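Local structure of iminosuccinate reductase (Paracoccus denitrificans, 6RQA) at residues S49-V61 and G73-G86. The protein catalyses the NADH-dependent reduction of iminosuccinate to L-aspartate, regenerating the amino donor for the first step of the beta-hydroxyaspartate cycle of glyoxylate assimilation. Numbering follows the deposited sequence.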
ATOM      1  N   SER A  49       7.500  15.352 -15.300  1.00 46.23           N
ATOM      2  CA  SER A  49       8.139  15.286 -13.990  1.00 45.27           C
ATOM      3  C   SER A  49       8.883  13.970 -13.802  1.00 49.86           C
ATOM      4  O   SER A  49       9.955  13.939 -13.186  1.00 44.99           O
ATOM      5  CB  SER A  49       7.099  15.476 -12.886  1.00 45.76           C
ATOM      6  OG  SER A  49       6.464  16.737 -12.995  1.00 44.24           O
ATOM      7  N   MET A  50       8.330  12.872 -14.325  1.00 40.83           N
ATOM      8  CA  MET A  50       9.017  11.587 -14.238  1.00 37.85           C
ATOM      9  C   MET A  50      10.287  11.581 -15.078  1.00 41.96           C
ATOM     10  O   MET A  50      11.304  11.009 -14.670  1.00 49.36           O
ATOM     11  CB  MET A  50       8.085  10.459 -14.677  1.00 32.89           C
ATOM     12  CG  MET A  50       6.891  10.243 -13.769  1.00 42.32           C
ATOM     13  SD  MET A  50       5.754   9.010 -14.431  1.00 48.35           S
ATOM     14  CE  MET A  50       6.817   7.569 -14.481  1.00 51.41           C
ATOM     15  N   ALA A  51      10.244  12.206 -16.257  1.00 30.06           N
ATOM     16  CA  ALA A  51      11.432  12.268 -17.102  1.00 32.86           C
ATOM     17  C   ALA A  51      12.511  13.136 -16.471  1.00 40.19           C
ATOM     18  O   ALA A  51      13.700  12.809 -16.547  1.00 32.73           O
ATOM     19  CB  ALA A  51      11.065  12.798 -18.486  1.00 32.16           C
ATOM     20  N   ARG A  52      12.118  14.245 -15.846  1.00 41.62           N
ATOM     21  CA  ARG A  52      13.058  15.122 -15.162  1.00 43.61           C
ATOM     22  C   ARG A  52      13.433  14.619 -13.776  1.00 47.71           C
ATOM     23  O   ARG A  52      14.158  15.319 -13.061  1.00 37.18           O
ATOM     24  CB  ARG A  52      12.480  16.537 -15.055  1.00 44.40           C
ATOM     25  CG  ARG A  52      12.199  17.205 -16.394  1.00 42.58           C
ATOM     26  CD  ARG A  52      11.923  18.690 -16.214  1.00 54.68           C
ATOM     27  NE  ARG A  52      10.603  19.078 -16.702  1.00 64.34           N
ATOM     28  CZ  ARG A  52      10.368  19.572 -17.913  1.00 68.89           C
ATOM     29  NH1 ARG A  52      11.368  19.741 -18.769  1.00 72.21           N
ATOM     30  NH2 ARG A  52       9.134  19.899 -18.270  1.00 69.79           N
ATOM     31  N   ARG A  53      12.951  13.437 -13.385  1.00 45.23           N
ATOM     32  CA  ARG A  53      13.269  12.823 -12.095  1.00 45.81           C
ATOM     33  C   ARG A  53      12.822  13.690 -10.921  1.00 47.93           C
ATOM     34  O   ARG A  53      13.435  13.669  -9.851  1.00 57.67           O
ATOM     35  CB  ARG A  53      14.762  12.498 -11.986  1.00 53.84           C
ATOM     36  CG  ARG A  53      15.255  11.524 -13.044  1.00 60.68           C
ATOM     37  CD  ARG A  53      14.451  10.234 -13.017  1.00 62.28           C
ATOM     38  NE  ARG A  53      14.922   9.272 -14.010  1.00 68.16           N
ATOM     39  CZ  ARG A  53      14.397   9.129 -15.223  1.00 64.94           C
ATOM     40  NH1 ARG A  53      13.376   9.884 -15.601  1.00 72.97           N
ATOM     41  NH2 ARG A  53      14.893   8.226 -16.058  1.00 62.04           N
ATOM     42  N   LYS A  54      11.754  14.460 -11.112  1.00 38.42           N
ATOM     43  CA  LYS A  54      11.123  15.199 -10.026  1.00 35.04           C
ATOM     44  C   LYS A  54       9.962  14.439  -9.405  1.00 37.85           C
ATOM     45  O   LYS A  54       9.290  14.974  -8.516  1.00 37.44           O
ATOM     46  CB  LYS A  54      10.635  16.566 -10.520  1.00 42.62           C
ATOM     47  CG  LYS A  54      11.609  17.711 -10.267  1.00 53.56           C
ATOM     48  CD  LYS A  54      12.918  17.512 -11.013  1.00 58.16           C
ATOM     49  CE  LYS A  54      13.877  18.665 -10.764  1.00 67.49           C
ATOM     50  NZ  LYS A  54      15.163  18.483 -11.493  1.00 70.37           N
ATOM     51  N   ALA A  55       9.716  13.209  -9.851  1.00 44.61           N
ATOM     52  CA  ALA A  55       8.621  12.392  -9.356  1.00 32.63           C
ATOM     53  C   ALA A  55       8.922  10.940  -9.691  1.00 37.20           C
ATOM     54  O   ALA A  55       9.630  10.651 -10.660  1.00 34.15           O
ATOM     55  CB  ALA A  55       7.280  12.821  -9.962  1.00 26.23           C
ATOM     56  N   TYR A  56       8.383  10.031  -8.883  1.00 28.10           N
ATOM     57  CA  TYR A  56       8.621   8.612  -9.105  1.00 31.37           C
ATOM     58  C   TYR A  56       7.503   7.809  -8.459  1.00 30.31           C
ATOM     59  O   TYR A  56       6.813   8.284  -7.554  1.00 31.02           O
ATOM     60  CB  TYR A  56       9.986   8.176  -8.556  1.00 26.02           C
ATOM     61  CG  TYR A  56      10.025   7.978  -7.056  1.00 25.67           C
ATOM     62  CD1 TYR A  56      10.085   9.064  -6.192  1.00 28.51           C
ATOM     63  CD2 TYR A  56      10.019   6.703  -6.506  1.00 25.36           C
ATOM     64  CE1 TYR A  56      10.127   8.884  -4.820  1.00 28.12           C
ATOM     65  CE2 TYR A  56      10.062   6.513  -5.139  1.00 29.51           C
ATOM     66  CZ  TYR A  56      10.116   7.607  -4.299  1.00 32.27           C
ATOM     67  OH  TYR A  56      10.160   7.417  -2.935  1.00 34.25           O
ATOM     68  N   ASN A  57       7.344   6.579  -8.936  1.00 33.86           N
ATOM     69  CA  ASN A  57       6.336   5.659  -8.432  1.00 31.21           C
ATOM     70  C   ASN A  57       6.962   4.678  -7.451  1.00 33.85           C
ATOM     71  O   ASN A  57       8.072   4.186  -7.674  1.00 39.79           O
ATOM     72  CB  ASN A  57       5.675   4.886  -9.575  1.00 36.27           C
ATOM     73  CG  ASN A  57       5.025   5.795 -10.594  1.00 35.15           C
ATOM     74  OD1 ASN A  57       3.909   6.274 -10.392  1.00 42.90           O
ATOM     75  ND2 ASN A  57       5.717   6.031 -11.702  1.00 29.40           N
ATOM     76  N   PHE A  58       6.238   4.391  -6.372  1.00 39.84           N
ATOM     77  CA  PHE A  58       6.685   3.404  -5.407  1.00 35.53           C
ATOM     78  C   PHE A  58       6.607   2.005  -6.014  1.00 33.79           C
ATOM     79  O   PHE A  58       5.916   1.788  -7.012  1.00 46.40           O
ATOM     80  CB  PHE A  58       5.831   3.470  -4.141  1.00 27.76           C
ATOM     81  CG  PHE A  58       5.920   4.779  -3.410  1.00 32.72           C
ATOM     82  CD1 PHE A  58       6.967   5.655  -3.644  1.00 33.98           C
ATOM     83  CD2 PHE A  58       4.956   5.129  -2.478  1.00 38.65           C
ATOM     84  CE1 PHE A  58       7.044   6.857  -2.969  1.00 40.38           C
ATOM     85  CE2 PHE A  58       5.029   6.331  -1.801  1.00 34.47           C
ATOM     86  CZ  PHE A  58       6.075   7.194  -2.047  1.00 36.16           C
ATOM     87  N   PRO A  59       7.323   1.040  -5.438  1.00 35.71           N
ATOM     88  CA  PRO A  59       7.155  -0.354  -5.869  1.00 40.82           C
ATOM     89  C   PRO A  59       5.710  -0.803  -5.698  1.00 43.61           C
ATOM     90  O   PRO A  59       5.105  -0.622  -4.640  1.00 43.51           O
ATOM     91  CB  PRO A  59       8.106  -1.126  -4.948  1.00 32.42           C
ATOM     92  CG  PRO A  59       9.139  -0.127  -4.561  1.00 32.74           C
ATOM     93  CD  PRO A  59       8.419   1.185  -4.463  1.00 36.77           C
ATOM     94  N   VAL A  60       5.159  -1.388  -6.755  1.00 34.34           N
ATOM     95  CA  VAL A  60       3.742  -1.731  -6.783  1.00 28.29           C
ATOM     96  C   VAL A  60       3.506  -2.999  -5.974  1.00 23.77           C
ATOM     97  O   VAL A  60       4.200  -4.006  -6.154  1.00 37.13           O
ATOM     98  CB  VAL A  60       3.254  -1.901  -8.231  1.00 32.15           C
ATOM     99  CG1 VAL A  60       1.801  -2.359  -8.251  1.00 24.42           C
ATOM    100  CG2 VAL A  60       3.420  -0.601  -9.001  1.00 34.29           C
ATOM    101  N   VAL A  61       2.529  -2.948  -5.075  1.00 23.46           N
ATOM    102  CA  VAL A  61       2.011  -4.141  -4.418  1.00 32.69           C
ATOM    103  C   VAL A  61       0.802  -4.623  -5.207  1.00 36.25           C
ATOM    104  O   VAL A  61      -0.062  -3.823  -5.585  1.00 53.40           O
ATOM    105  CB  VAL A  61       1.639  -3.852  -2.955  1.00 36.85           C
ATOM    106  CG1 VAL A  61       1.016  -5.083  -2.308  1.00 29.05           C
ATOM    107  CG2 VAL A  61       2.861  -3.408  -2.176  1.00 28.65           C
ATOM    108  N   GLY A  73      -4.129  -4.370  -4.288  1.00 34.78           N
ATOM    109  CA  GLY A  73      -2.791  -3.854  -4.084  1.00 35.55           C
ATOM    110  C   GLY A  73      -2.786  -2.342  -4.035  1.00 37.55           C
ATOM    111  O   GLY A  73      -3.836  -1.697  -3.995  1.00 45.26           O
ATOM    112  N   PHE A  74      -1.576  -1.781  -4.038  1.00 35.78           N
ATOM    113  CA  PHE A  74      -1.378  -0.344  -3.917  1.00 31.63           C
ATOM    114  C   PHE A  74      -0.409   0.147  -4.983  1.00 22.67           C
ATOM    115  O   PHE A  74       0.521  -0.562  -5.375  1.00 35.93           O
ATOM    116  CB  PHE A  74      -0.833   0.039  -2.534  1.00 35.80           C
ATOM    117  CG  PHE A  74      -1.261  -0.884  -1.431  1.00 40.26           C
ATOM    118  CD1 PHE A  74      -2.580  -0.924  -1.011  1.00 36.07           C
ATOM    119  CD2 PHE A  74      -0.335  -1.701  -0.799  1.00 39.01           C
ATOM    120  CE1 PHE A  74      -2.971  -1.770   0.008  1.00 37.16           C
ATOM    121  CE2 PHE A  74      -0.718  -2.547   0.222  1.00 43.95           C
ATOM    122  CZ  PHE A  74      -2.039  -2.584   0.626  1.00 52.24           C
ATOM    123  N   LYS A  75      -0.633   1.378  -5.440  1.00 30.32           N
ATOM    124  CA  LYS A  75       0.270   2.069  -6.363  1.00 31.54           C
ATOM    125  C   LYS A  75       0.572   3.437  -5.758  1.00 32.33           C
ATOM    126  O   LYS A  75      -0.173   4.398  -5.964  1.00 30.08           O
ATOM    127  CB  LYS A  75      -0.335   2.185  -7.760  1.00 29.17           C
ATOM    128  CG  LYS A  75      -0.332   0.879  -8.543  1.00 44.15           C
ATOM    129  CD  LYS A  75      -0.879   1.071  -9.950  1.00 55.10           C
ATOM    130  CE  LYS A  75      -0.814  -0.220 -10.750  1.00 64.36           C
ATOM    131  NZ  LYS A  75      -1.382  -0.059 -12.118  1.00 72.79           N
ATOM    132  N   GLY A  76       1.666   3.519  -4.999  1.00 38.79           N
ATOM    133  CA  GLY A  76       2.064   4.770  -4.393  1.00 42.50           C
ATOM    134  C   GLY A  76       3.039   5.552  -5.255  1.00 41.38           C
ATOM    135  O   GLY A  76       3.565   5.058  -6.250  1.00 34.14           O
ATOM    136  N   GLY A  77       3.275   6.794  -4.853  1.00 38.45           N
ATOM    137  CA  GLY A  77       4.186   7.654  -5.586  1.00 38.20           C
ATOM    138  C   GLY A  77       4.322   8.990  -4.890  1.00 33.88           C
ATOM    139  O   GLY A  77       3.575   9.315  -3.960  1.00 26.78           O
ATOM    140  N   PHE A  78       5.294   9.768  -5.365  1.00 24.04           N
ATOM    141  CA  PHE A  78       5.569  11.084  -4.804  1.00 24.35           C
ATOM    142  C   PHE A  78       6.002  12.022  -5.918  1.00 34.22           C
ATOM    143  O   PHE A  78       6.866  11.672  -6.726  1.00 31.06           O
ATOM    144  CB  PHE A  78       6.647  11.008  -3.718  1.00 24.73           C
ATOM    145  CG  PHE A  78       7.077  12.348  -3.193  1.00 33.49           C
ATOM    146  CD1 PHE A  78       6.140  13.267  -2.745  1.00 32.49           C
ATOM    147  CD2 PHE A  78       8.420  12.684  -3.133  1.00 32.15           C
ATOM    148  CE1 PHE A  78       6.537  14.501  -2.259  1.00 30.88           C
ATOM    149  CE2 PHE A  78       8.823  13.914  -2.647  1.00 26.57           C
ATOM    150  CZ  PHE A  78       7.881  14.823  -2.209  1.00 32.26           C
ATOM    151  N   ASP A  79       5.396  13.206  -5.955  1.00 33.97           N
ATOM    152  CA  ASP A  79       5.719  14.247  -6.927  1.00 38.60           C
ATOM    153  C   ASP A  79       6.319  15.414  -6.152  1.00 37.54           C
ATOM    154  O   ASP A  79       5.592  16.244  -5.603  1.00 37.12           O
ATOM    155  CB  ASP A  79       4.476  14.666  -7.711  1.00 43.71           C
ATOM    156  CG  ASP A  79       4.800  15.553  -8.907  1.00 51.09           C
ATOM    157  OD1 ASP A  79       5.781  16.325  -8.846  1.00 46.96           O
ATOM    158  OD2 ASP A  79       4.062  15.479  -9.913  1.00 53.42           O
ATOM    159  N   ALA A  80       7.652  15.472  -6.110  1.00 40.13           N
ATOM    160  CA  ALA A  80       8.328  16.550  -5.398  1.00 44.45           C
ATOM    161  C   ALA A  80       8.098  17.907  -6.049  1.00 46.85           C
ATOM    162  O   ALA A  80       8.188  18.931  -5.365  1.00 49.32           O
ATOM    163  CB  ALA A  80       9.828  16.265  -5.311  1.00 44.29           C
ATOM    164  N   SER A  81       7.799  17.938  -7.349  1.00 50.07           N
ATOM    165  CA  SER A  81       7.572  19.208  -8.028  1.00 43.62           C
ATOM    166  C   SER A  81       6.238  19.821  -7.617  1.00 52.00           C
ATOM    167  O   SER A  81       6.157  21.021  -7.330  1.00 53.81           O
ATOM    168  CB  SER A  81       7.631  19.007  -9.541  1.00 51.50           C
ATOM    169  OG  SER A  81       7.407  20.225 -10.228  1.00 64.29           O
ATOM    170  N   ALA A  82       5.182  19.012  -7.577  1.00 52.27           N
ATOM    171  CA  ALA A  82       3.850  19.479  -7.219  1.00 46.14           C
ATOM    172  C   ALA A  82       3.509  19.241  -5.755  1.00 49.36           C
ATOM    173  O   ALA A  82       2.438  19.667  -5.310  1.00 50.07           O
ATOM    174  CB  ALA A  82       2.799  18.805  -8.108  1.00 47.50           C
ATOM    175  N   LEU A  83       4.388  18.583  -5.001  1.00 44.94           N
ATOM    176  CA  LEU A  83       4.158  18.244  -3.597  1.00 41.27           C
ATOM    177  C   LEU A  83       2.842  17.483  -3.430  1.00 40.92           C
ATOM    178  O   LEU A  83       1.927  17.897  -2.714  1.00 41.30           O
ATOM    179  CB  LEU A  83       4.204  19.492  -2.714  1.00 39.09           C
ATOM    180  CG  LEU A  83       5.601  20.100  -2.550  1.00 43.45           C
ATOM    181  CD1 LEU A  83       5.575  21.267  -1.580  1.00 28.41           C
ATOM    182  CD2 LEU A  83       6.598  19.040  -2.094  1.00 38.79           C
ATOM    183  N   VAL A  84       2.765  16.350  -4.122  1.00 36.55           N
ATOM    184  CA  VAL A  84       1.625  15.446  -4.060  1.00 31.34           C
ATOM    185  C   VAL A  84       2.141  14.077  -3.642  1.00 27.54           C
ATOM    186  O   VAL A  84       3.107  13.568  -4.223  1.00 24.34           O
ATOM    187  CB  VAL A  84       0.886  15.372  -5.408  1.00 35.49           C
ATOM    188  CG1 VAL A  84      -0.309  14.433  -5.316  1.00 29.64           C
ATOM    189  CG2 VAL A  84       0.446  16.763  -5.842  1.00 34.33           C
ATOM    190  N   LEU A  85       1.502  13.489  -2.635  1.00 28.73           N
ATOM    191  CA  LEU A  85       1.944  12.226  -2.062  1.00 23.65           C
ATOM    192  C   LEU A  85       0.731  11.377  -1.724  1.00 30.11           C
ATOM    193  O   LEU A  85      -0.277  11.890  -1.230  1.00 35.75           O
ATOM    194  CB  LEU A  85       2.794  12.455  -0.802  1.00 24.69           C
ATOM    195  CG  LEU A  85       3.262  11.223  -0.023  1.00 23.65           C
ATOM    196  CD1 LEU A  85       4.270  10.421  -0.831  1.00 23.64           C
ATOM    197  CD2 LEU A  85       3.846  11.631   1.320  1.00 37.52           C
ATOM    198  N   GLY A  86       0.830  10.084  -1.990  1.00 26.64           N
ATOM    199  CA  GLY A  86      -0.255   9.187  -1.634  1.00 36.86           C
ATOM    200  C   GLY A  86      -0.186   7.902  -2.443  1.00 37.25           C
ATOM    201  O   GLY A  86       0.889   7.475  -2.863  1.00 34.75           O
TER
HETATM  202  O   HOH W   1       3.569   2.588  -7.514  1.00 32.61           O
HETATM  203  O   HOH W   2       2.891   1.179  -4.015  1.00 38.20           O
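Y56 and F78 form an antiparallel hydrogen-bonded pair, Y56 N reaching F78 O at 3.1 Å and F78 N returning to Y56 O at 3.0 Å. Two residues on, F58 N donates to G76 O (2.8 Å) from well above the carbonyl plane, consistent with regular pairing ending here. Beyond it two waters bridge the strands: one donates to F58 O and G76 O, the other donates to P59 O and accepts from G76 N. At the turn, D79 OD1 accepts from A82 N, an Asx motif.

Apolar packing centres on F58. With CG beside the backbone N (chi1 -63°), its ring lies directly on the backbone of G76 and G77, which have no side chains, and G77 CA makes a CH-pi contact 3.8 Å from the ring centroid. F58 CZ also meets L85 CD1 at 3.9 Å. Farther along, branched V61 lies beside the F74 ring, CB to CD2 at 3.6 Å. The small A55 CB sits against D79 CG.

The K75 side chain lies about 6 Å from bound NAD, placing the hairpin beside the active site. Strand 55-64 is outermost in the mixed sheet within this chain; 71-79 and 84-92 follow inward, helix 316-333 packs on A55, and the second subunit meets F58, V61 and F74.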